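Local coordinates for protein glutamyl-tRNA synthetase (Methanothermobacter thermautotrophicus, PDB 3AII) that probably activates glutamate with ATP and transfers it to the acceptor end of tRNA, as a non-discriminating class I aminoacyl-tRNA synthetase of an archaeon, at residues G417-V422 and L473-E478. Sequence-based numbering, arbitrary orientation.
Sequences GLPGPV and LRYHSE
G417 starts the loop with its backbone laid against the side chain of Y475. G417 C lies 3.6 Å from Y475 CB. At the G417 phi of 88° a CB would be pressed against the preceding carbonyl O, which is reason enough for glycine. L418 sets out away from strand 473-477, but its end comes back. L418 CD1 reaches Y475 CD1 at 3.8 Å, and the two side chains cross at about a right angle. P419 covers one face of the ring. P419 CD sits 3.4 Å from the centroid of the Y475 ring, only 8° off the ring normal, a CH-pi contact over the centre of the face. P419 CG follows at 3.6 Å from Y475 CE2. The other face of the ring has the backbone N of S477 above it, displaced toward the rim. Y475 CG is anti to the backbone N (chi1 179°), which carries the ring out from the strand and under the proline. An alanine here would take away the ring, and P419 and the end of L418 would probably lose their packing surface. At V422 the loop enters the next strand. V422 CG1 meets E478 OE2 loosely, at 4.1 Å, and the two side chains run past each other in opposite directions.

The contact joins the loop after strand 410-416 to strand 472-477, which lies between 410-416 and 464-469 in the anticodon-binding region. No hydrogen bond links 417-422 to 473-478. The nearby pairing is through V416, the residue before the loop, which bonds to the backbones of L473 and Y475. With no salt bridge either, the fit at this surface site depends on the shapes of the tyrosine ring, the proline and the leucine end.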
loop_
_atom_site.group_PDB
_atom_site.type_symbol
_atom_site.label_atom_id
_atom_site.label_comp_id
_atom_site.label_asym_id
_atom_site.label_seq_id
_atom_site.Cartn_x
_atom_site.Cartn_y
_atom_site.Cartn_z
ATOM N N GLY A 417 37.388 -32.910 16.688
ATOM C CA GLY A 417 37.763 -34.106 15.956
ATOM C C GLY A 417 37.744 -33.976 14.441
ATOM O O GLY A 417 37.911 -34.975 13.735
ATOM N N LEU A 418 37.535 -32.761 13.930
ATOM C CA LEU A 418 37.626 -32.542 12.487
ATOM C C LEU A 418 39.010 -32.998 12.021
ATOM O O LEU A 418 40.030 -32.522 12.532
ATOM C CB LEU A 418 37.423 -31.063 12.158
ATOM C CG LEU A 418 37.446 -30.682 10.679
ATOM C CD1 LEU A 418 36.264 -31.312 9.941
ATOM C CD2 LEU A 418 37.431 -29.160 10.526
ATOM N N PRO A 419 39.057 -33.946 11.073
ATOM C CA PRO A 419 40.363 -34.488 10.654
ATOM C C PRO A 419 41.281 -33.442 10.016
ATOM O O PRO A 419 42.504 -33.498 10.180
ATOM C CB PRO A 419 39.985 -35.567 9.628
ATOM C CG PRO A 419 38.582 -35.972 10.008
ATOM C CD PRO A 419 37.932 -34.681 10.469
ATOM N N GLY A 420 40.698 -32.490 9.298
ATOM C CA GLY A 420 41.477 -31.445 8.660
ATOM C C GLY A 420 40.532 -30.497 7.958
ATOM O O GLY A 420 39.327 -30.735 7.950
ATOM N N PRO A 421 41.068 -29.423 7.365
ATOM C CA PRO A 421 40.181 -28.415 6.767
ATOM C C PRO A 421 39.378 -28.983 5.607
ATOM O O PRO A 421 39.824 -29.879 4.885
ATOM C CB PRO A 421 41.143 -27.324 6.273
ATOM C CG PRO A 421 42.508 -27.691 6.840
ATOM C CD PRO A 421 42.488 -29.158 7.088
ATOM N N VAL A 422 38.177 -28.447 5.434
ATOM C CA VAL A 422 37.302 -28.863 4.356
ATOM C C VAL A 422 36.872 -27.620 3.594
ATOM O O VAL A 422 36.346 -26.684 4.185
ATOM C CB VAL A 422 36.039 -29.532 4.909
ATOM C CG1 VAL A 422 35.099 -29.922 3.784
ATOM C CG2 VAL A 422 36.422 -30.757 5.765
ATOM N N LEU A 473 30.166 -29.992 19.972
ATOM C CA LEU A 473 29.924 -30.411 18.604
ATOM C C LEU A 473 31.048 -31.343 18.166
ATOM O O LEU A 473 32.199 -30.919 18.117
ATOM C CB LEU A 473 29.842 -29.167 17.711
ATOM C CG LEU A 473 29.190 -29.319 16.342
ATOM C CD1 LEU A 473 27.710 -29.630 16.483
ATOM C CD2 LEU A 473 29.402 -28.062 15.509
ATOM N N ARG A 474 30.735 -32.610 17.871
ATOM C CA ARG A 474 31.770 -33.582 17.518
ATOM C C ARG A 474 31.659 -34.109 16.090
ATOM O O ARG A 474 30.586 -34.494 15.644
ATOM C CB ARG A 474 31.772 -34.765 18.492
ATOM C CG ARG A 474 32.624 -35.921 18.007
ATOM C CD ARG A 474 32.834 -36.976 19.084
ATOM N NE ARG A 474 33.601 -36.472 20.219
ATOM C CZ ARG A 474 34.916 -36.277 20.205
ATOM N NH1 ARG A 474 35.534 -35.822 21.288
ATOM N NH2 ARG A 474 35.612 -36.523 19.101
ATOM N N TYR A 475 32.793 -34.133 15.390
ATOM C CA TYR A 475 32.875 -34.642 14.022
ATOM C C TYR A 475 32.449 -36.100 13.953
ATOM O O TYR A 475 32.841 -36.906 14.812
ATOM C CB TYR A 475 34.313 -34.531 13.513
ATOM C CG TYR A 475 34.483 -35.049 12.110
ATOM C CD1 TYR A 475 34.159 -34.250 11.023
ATOM C CD2 TYR A 475 34.959 -36.335 11.865
ATOM C CE1 TYR A 475 34.302 -34.707 9.729
ATOM C CE2 TYR A 475 35.101 -36.800 10.573
ATOM C CZ TYR A 475 34.778 -35.981 9.510
ATOM O OH TYR A 475 34.928 -36.439 8.220
ATOM N N HIS A 476 31.652 -36.443 12.942
ATOM C CA HIS A 476 31.291 -37.837 12.691
ATOM C C HIS A 476 31.822 -38.357 11.354
ATOM O O HIS A 476 32.482 -39.400 11.305
ATOM C CB HIS A 476 29.773 -38.052 12.778
ATOM C CG HIS A 476 29.352 -39.459 12.496
ATOM N ND1 HIS A 476 29.036 -39.898 11.230
ATOM C CD2 HIS A 476 29.215 -40.535 13.312
ATOM C CE1 HIS A 476 28.708 -41.177 11.276
ATOM N NE2 HIS A 476 28.806 -41.588 12.527
ATOM N N SER A 477 31.540 -37.636 10.271
ATOM C CA SER A 477 31.871 -38.128 8.937
ATOM C C SER A 477 31.632 -36.991 7.957
ATOM O O SER A 477 31.328 -35.883 8.375
ATOM C CB SER A 477 30.951 -39.292 8.569
ATOM O OG SER A 477 29.586 -38.926 8.770
ATOM N N GLU A 478 31.741 -37.272 6.664
ATOM C CA GLU A 478 31.653 -36.210 5.661
ATOM C C GLU A 478 30.602 -36.464 4.582
ATOM O O GLU A 478 30.012 -35.521 4.056
ATOM C CB GLU A 478 33.025 -35.961 5.014
ATOM C CG GLU A 478 33.024 -34.825 3.986
ATOM C CD GLU A 478 34.421 -34.416 3.518
ATOM O OE1 GLU A 478 35.414 -34.745 4.198
ATOM O OE2 GLU A 478 34.526 -33.753 2.464
#